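NADPH-flavin oxidoreductase (Vibrio parahaemolyticus serotype O3:K6, PDB 5UU6) probably uses NADPH to reduce flavins or nitro compounds, as an FMN-binding oxidoreductase of the nitroreductase family working as a two-chain assembly. Local coordinates at residues A[64-69]-A[136-141]; A[81-86]-A[152-157]. One frame throughout, in Å; residues are numbered along the deposited sequence. Where two conformers were deposited one is given.

Contact 1. Residues A[64-69]-A[136-141]; sequences AKFAGN and RNNAQQ
A Schellman motif that ends helix 57-66 meets the turn leading into helix 139-145, and Phe-66 and Asn-138 bring the two together beside the FMN site of this nitroreductase fold. The carbonyl of Phe-66, at the last helical residue, is taken up by the side-chain amide of Asn-138: ND2 donates to Phe-66 O at 2.8 Å with an N-H...O angle of 168°. The acceptor lies almost in the amide plane of Asn-138, while the donor is tilted 20° from the carbonyl plane of Phe-66. Asn-138 occupies the N-cap position of helix 139-145 but makes no capping bond with its side chain; its amide is turned instead to the other segment. Asn-137 comes alongside, its CB 3.8 Å from Phe-66 O, and the OD1 end of its amide is held by Arg-228.

Gly-68 leaves the helix with positive phi. Gly-68 N bonds back to Lys-65 O and Asn-69 N, weakly, to Ala-64 O, the two bonds of the motif; Asn-69 N also reaches Lys-65 O, from the same face of its carbonyl plane as Gly-68 N. Ala-67 O accepts from NE2 of the FMN-binding residue Gln-70, a bond consistent with this loop steadying a residue of the FMN pocket.

At the outer side the Phe-66 ring lies across Gln-141. With CG anti to its own carbonyl carbon (chi1 -70°), the ring is carried to the first turn of helix 139-145. There Gln-141, in one of two modelled conformers, runs extended past the rim, and its CB makes a CH-pi contact over one face, 3.9 Å from the Phe-66 ring centroid.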
loop_
_atom_site.group_PDB
_atom_site.type_symbol
_atom_site.label_atom_id
_atom_site.label_comp_id
_atom_site.label_asym_id
_atom_site.label_seq_id
_atom_site.Cartn_x
_atom_site.Cartn_y
_atom_site.Cartn_z
ATOM N N ALA A 64 8.970 -14.335 -15.460
ATOM C CA ALA A 64 9.024 -15.480 -14.573
ATOM C C ALA A 64 10.452 -15.715 -14.107
ATOM O O ALA A 64 10.704 -15.920 -12.912
ATOM C CB ALA A 64 8.465 -16.717 -15.294
ATOM N N LYS A 65 11.400 -15.702 -15.053
ATOM C CA LYS A 65 12.806 -15.884 -14.711
ATOM C C LYS A 65 13.289 -14.797 -13.755
ATOM O O LYS A 65 13.881 -15.100 -12.711
ATOM C CB LYS A 65 13.660 -15.908 -15.987
ATOM C CG LYS A 65 15.149 -15.867 -15.730
ATOM C CD LYS A 65 15.970 -16.268 -16.979
ATOM N N PHE A 66 13.037 -13.523 -14.099
ATOM C CA PHE A 66 13.530 -12.391 -13.313
ATOM C C PHE A 66 12.949 -12.347 -11.895
ATOM O O PHE A 66 13.580 -11.789 -10.980
ATOM C CB PHE A 66 13.207 -11.078 -14.032
ATOM C CG PHE A 66 13.999 -10.848 -15.271
ATOM C CD1 PHE A 66 15.306 -11.313 -15.371
ATOM C CD2 PHE A 66 13.466 -10.131 -16.327
ATOM C CE1 PHE A 66 16.057 -11.100 -16.514
ATOM C CE2 PHE A 66 14.230 -9.906 -17.473
ATOM C CZ PHE A 66 15.524 -10.395 -17.559
ATOM N N ALA A 67 11.754 -12.890 -11.699
ATOM C CA ALA A 67 11.099 -12.948 -10.390
ATOM C C ALA A 67 11.701 -14.023 -9.502
ATOM O O ALA A 67 11.299 -14.151 -8.333
ATOM C CB ALA A 67 9.598 -13.221 -10.550
ATOM N N GLY A 68 12.667 -14.770 -10.014
ATOM C CA GLY A 68 13.304 -15.827 -9.267
ATOM C C GLY A 68 12.795 -17.186 -9.651
ATOM O O GLY A 68 12.673 -18.048 -8.773
ATOM N N ASN A 69 12.434 -17.377 -10.926
ATOM C CA ASN A 69 11.935 -18.643 -11.443
ATOM C C ASN A 69 10.636 -19.043 -10.752
ATOM O O ASN A 69 10.462 -20.169 -10.303
ATOM C CB ASN A 69 13.005 -19.723 -11.323
ATOM C CG ASN A 69 14.279 -19.365 -12.101
ATOM O OD1 ASN A 69 14.266 -19.262 -13.327
ATOM N ND2 ASN A 69 15.367 -19.171 -11.384
ATOM N N ARG A 136 11.697 -7.452 -8.048
ATOM C CA ARG A 136 12.782 -6.597 -7.552
ATOM C C ARG A 136 14.116 -7.308 -7.413
ATOM O O ARG A 136 15.117 -6.615 -7.276
ATOM C CB ARG A 136 12.390 -5.974 -6.199
ATOM C CG ARG A 136 11.080 -5.165 -6.266
ATOM C CD ARG A 136 11.042 -4.094 -5.183
ATOM N NE ARG A 136 11.071 -4.705 -3.868
ATOM C CZ ARG A 136 9.990 -5.148 -3.222
ATOM N NH1 ARG A 136 8.779 -5.047 -3.762
ATOM N NH2 ARG A 136 10.120 -5.684 -2.024
ATOM N N ASN A 137 14.182 -8.649 -7.470
ATOM C CA ASN A 137 15.494 -9.310 -7.553
ATOM C C ASN A 137 16.312 -8.774 -8.716
ATOM O O ASN A 137 17.545 -8.708 -8.655
ATOM C CB ASN A 137 15.346 -10.824 -7.749
ATOM C CG ASN A 137 14.741 -11.520 -6.551
ATOM O OD1 ASN A 137 14.865 -11.056 -5.415
ATOM N ND2 ASN A 137 14.071 -12.650 -6.806
ATOM N N ASN A 138 15.642 -8.470 -9.817
ATOM C CA ASN A 138 16.249 -8.052 -11.066
ATOM C C ASN A 138 15.566 -6.784 -11.587
ATOM O O ASN A 138 15.213 -6.674 -12.762
ATOM C CB ASN A 138 16.151 -9.206 -12.054
ATOM C CG ASN A 138 16.998 -10.397 -11.615
ATOM O OD1 ASN A 138 18.203 -10.354 -11.731
ATOM N ND2 ASN A 138 16.367 -11.442 -11.089
ATOM N N ALA A 139 15.389 -5.803 -10.700
ATOM C CA ALA A 139 14.564 -4.633 -11.010
ATOM C C ALA A 139 15.006 -3.967 -12.309
ATOM O O ALA A 139 14.190 -3.735 -13.211
ATOM C CB ALA A 139 14.606 -3.649 -9.837
ATOM N N GLN A 140 16.310 -3.730 -12.466
ATOM C CA GLN A 140 16.774 -3.034 -13.666
ATOM C C GLN A 140 16.409 -3.788 -14.955
ATOM O O GLN A 140 15.978 -3.171 -15.937
ATOM C CB GLN A 140 18.284 -2.827 -13.603
ATOM C CG GLN A 140 18.815 -2.083 -14.808
ATOM C CD GLN A 140 18.220 -0.677 -14.921
ATOM O OE1 GLN A 140 17.904 -0.036 -13.918
ATOM N NE2 GLN A 140 18.068 -0.203 -16.146
ATOM N N GLN A 141 16.599 -5.114 -14.978
ATOM C CA GLN A 141 16.282 -5.881 -16.182
ATOM C C GLN A 141 14.776 -5.917 -16.447
ATOM O O GLN A 141 14.352 -5.923 -17.611
ATOM C CB GLN A 141 16.836 -7.308 -16.064
ATOM C CG GLN A 141 18.357 -7.426 -16.239
ATOM C CD GLN A 141 18.872 -8.849 -16.037
ATOM O OE1 GLN A 141 19.183 -9.559 -17.004
ATOM N NE2 GLN A 141 18.968 -9.273 -14.776
#

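Contact 2. Residues A[81-86]-A[152-157]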
loop_
_atom_site.group_PDB
_atom_site.type_symbol
_atom_site.label_atom_id
_atom_site.label_comp_id
_atom_site.label_asym_id
_atom_site.label_seq_id
_atom_site.Cartn_x
_atom_site.Cartn_y
_atom_site.Cartn_z
ATOM N N VAL A 81 1.963 -5.531 -13.433
ATOM C CA VAL A 81 3.187 -5.016 -12.804
ATOM C C VAL A 81 2.887 -3.600 -12.328
ATOM O O VAL A 81 2.592 -2.711 -13.149
ATOM C CB VAL A 81 4.385 -5.038 -13.765
ATOM C CG1 VAL A 81 5.643 -4.475 -13.053
ATOM C CG2 VAL A 81 4.630 -6.434 -14.315
ATOM N N PHE A 82 2.965 -3.378 -11.016
ATOM C CA PHE A 82 2.645 -2.078 -10.438
ATOM C C PHE A 82 3.909 -1.224 -10.366
ATOM O O PHE A 82 4.938 -1.693 -9.891
ATOM C CB PHE A 82 2.024 -2.246 -9.041
ATOM C CG PHE A 82 0.611 -2.779 -9.079
ATOM C CD1 PHE A 82 0.371 -4.144 -9.263
ATOM C CD2 PHE A 82 -0.475 -1.919 -9.008
ATOM C CE1 PHE A 82 -0.940 -4.651 -9.310
ATOM C CE2 PHE A 82 -1.785 -2.419 -9.092
ATOM C CZ PHE A 82 -2.009 -3.787 -9.226
ATOM N N CYS A 83 3.814 0.031 -10.819
ATOM C CA CYS A 83 4.939 0.936 -10.932
ATOM C C CYS A 83 4.613 2.284 -10.326
ATOM O O CYS A 83 3.512 2.796 -10.513
ATOM C CB CYS A 83 5.319 1.186 -12.410
ATOM S SG CYS A 83 5.497 -0.355 -13.361
ATOM N N ILE A 84 5.605 2.888 -9.667
ATOM C CA ILE A 84 5.561 4.325 -9.396
ATOM C C ILE A 84 5.652 5.102 -10.702
ATOM O O ILE A 84 6.485 4.798 -11.574
ATOM C CB ILE A 84 6.727 4.706 -8.471
ATOM C CG1 ILE A 84 6.574 4.005 -7.142
ATOM C CG2 ILE A 84 6.791 6.233 -8.301
ATOM C CD1 ILE A 84 7.813 4.205 -6.246
ATOM N N ASP A 85 4.828 6.137 -10.850
ATOM C CA ASP A 85 4.821 6.906 -12.099
ATOM C C ASP A 85 4.755 8.394 -11.769
ATOM O O ASP A 85 3.686 8.900 -11.409
ATOM C CB ASP A 85 3.658 6.486 -13.013
ATOM C CG ASP A 85 3.781 7.051 -14.440
ATOM O OD1 ASP A 85 4.432 8.112 -14.638
ATOM O OD2 ASP A 85 3.185 6.459 -15.373
ATOM N N TYR A 86 5.902 9.078 -11.867
ATOM C CA TYR A 86 5.958 10.533 -11.954
ATOM C C TYR A 86 6.280 11.003 -13.373
ATOM O O TYR A 86 6.561 12.188 -13.591
ATOM C CB TYR A 86 6.967 11.094 -10.941
ATOM C CG TYR A 86 6.451 10.893 -9.524
ATOM C CD1 TYR A 86 5.535 11.763 -8.986
ATOM C CD2 TYR A 86 6.861 9.796 -8.749
ATOM C CE1 TYR A 86 5.039 11.571 -7.706
ATOM C CE2 TYR A 86 6.355 9.580 -7.467
ATOM C CZ TYR A 86 5.457 10.471 -6.949
ATOM O OH TYR A 86 4.931 10.284 -5.670
ATOM N N THR A 152 9.832 6.635 -13.412
ATOM C CA THR A 152 8.985 5.486 -13.099
ATOM C C THR A 152 9.884 4.363 -12.587
ATOM O O THR A 152 11.083 4.336 -12.878
ATOM C CB THR A 152 8.183 4.994 -14.320
ATOM O OG1 THR A 152 9.088 4.444 -15.290
ATOM C CG2 THR A 152 7.477 6.125 -14.973
ATOM N N ALA A 153 9.300 3.430 -11.833
ATOM C CA ALA A 153 10.057 2.314 -11.262
ATOM C C ALA A 153 9.107 1.173 -10.924
ATOM O O ALA A 153 8.038 1.419 -10.383
ATOM C CB ALA A 153 10.812 2.726 -9.993
ATOM N N ILE A 154 9.498 -0.078 -11.223
ATOM C CA ILE A 154 8.643 -1.198 -10.808
ATOM C C ILE A 154 8.733 -1.340 -9.298
ATOM O O ILE A 154 9.737 -0.990 -8.677
ATOM C CB ILE A 154 9.012 -2.537 -11.475
ATOM C CG1 ILE A 154 10.412 -2.936 -11.027
ATOM C CG2 ILE A 154 8.893 -2.451 -13.012
ATOM C CD1 ILE A 154 10.524 -4.365 -10.500
ATOM N N LEU A 155 7.650 -1.806 -8.698
ATOM C CA LEU A 155 7.588 -2.134 -7.277
ATOM C C LEU A 155 7.263 -3.597 -7.052
ATOM O O LEU A 155 7.968 -4.262 -6.289
ATOM C CB LEU A 155 6.519 -1.283 -6.583
ATOM C CG LEU A 155 6.867 0.176 -6.432
ATOM C CD1 LEU A 155 5.764 0.811 -5.579
ATOM C CD2 LEU A 155 8.273 0.339 -5.797
ATOM N N PHE A 156 6.197 -4.123 -7.678
ATOM C CA PHE A 156 5.879 -5.546 -7.521
ATOM C C PHE A 156 4.897 -5.942 -8.612
ATOM O O PHE A 156 4.241 -5.101 -9.246
ATOM C CB PHE A 156 5.267 -5.851 -6.138
ATOM C CG PHE A 156 4.059 -5.011 -5.843
ATOM C CD1 PHE A 156 2.797 -5.414 -6.275
ATOM C CD2 PHE A 156 4.191 -3.767 -5.220
ATOM C CE1 PHE A 156 1.662 -4.597 -6.057
ATOM C CE2 PHE A 156 3.052 -2.941 -4.994
ATOM C CZ PHE A 156 1.791 -3.369 -5.419
ATOM N N GLY A 157 4.773 -7.243 -8.806
ATOM C CA GLY A 157 3.796 -7.777 -9.721
ATOM C C GLY A 157 2.656 -8.425 -8.960
ATOM O O GLY A 157 2.599 -8.454 -7.737
#
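Thr-152 opens the second strand opposite Asp-85 in a non-hydrogen-bonded pair, the two side chains lying side by side and pointing the same way. Thr-152 CG2 packs 3.7 Å from Asp-85 OD1. The polar atoms are bonded outside the pair: Thr-152 OG1 to Pro-149 O, Asp-85 OD1 to Arg-88 N, and Asp-85 OD2 to Ser-50 and to Tyr-184 of the second subunit. Ala-153 forms the next pair with Ile-84, exchanging backbone bonds both ways; its carbonyl O takes Ile-84 N at 2.9 Å and also receives a CA-H...O contact from Cys-83.

Ile-154 faces Cys-83 on the side of the sheet that carries Val-81. Its CG2 touches both Val-81 CG1, at 3.8 Å, and Cys-83 SG, whereas CG1, squeezed between the backbone N and carbonyl carbon (chi1 64°), is directed away from the first strand. Leu-155 is the extra residue. Its N donates to Phe-82 O at 3.0 Å, and its side chain bends toward Ile-84, CD1 meeting Ile-84 CG1 at 3.6 Å. Phe-156 O then accepts from Phe-82 N at 2.8 Å, nearly along the C=O axis.

The Phe-156 ring turns back along Phe-82, with Phe-82 CB over its face in a CH-pi contact; the two rings are near parallel (22°) but slid apart, with barely any overlap and centroids 5.1 Å apart. Phe-156 also meets Tyr-131 of the FMN pocket, and its side chain lies about 5 Å from FMN. Gly-157 and Val-81 form a non-hydrogen-bonded pair, and the strand continues. Leu-155 and Phe-156 together facing Phe-82 make a classic beta bulge, set in the two central strands of the antiparallel sheet at the core of this nitroreductase fold.

How the contacts relate
Contact 2 is core: every touching residue is buried, and paired backbones and apolar side chains join central strands 78-85 and 152-161. Contact 1 is a surface contact between a helix end and a helix start, joined by one hydrogen bond from a side-chain amide to a backbone carbonyl and an aromatic ring against a glutamine, with about half the buried area. The two meet at Arg-136, whose NH1 lies 2.8 Å from Leu-155 O, a probable hydrogen bond at the bulge residue; Arg-136 NE forms a salt bridge with Glu-102 of the second subunit. Helix 139-145 runs on to strand 152-161, and Ile-154 CD1 packs against Ala-139. Both contacts lie near FMN, through Ala-67 and Phe-156.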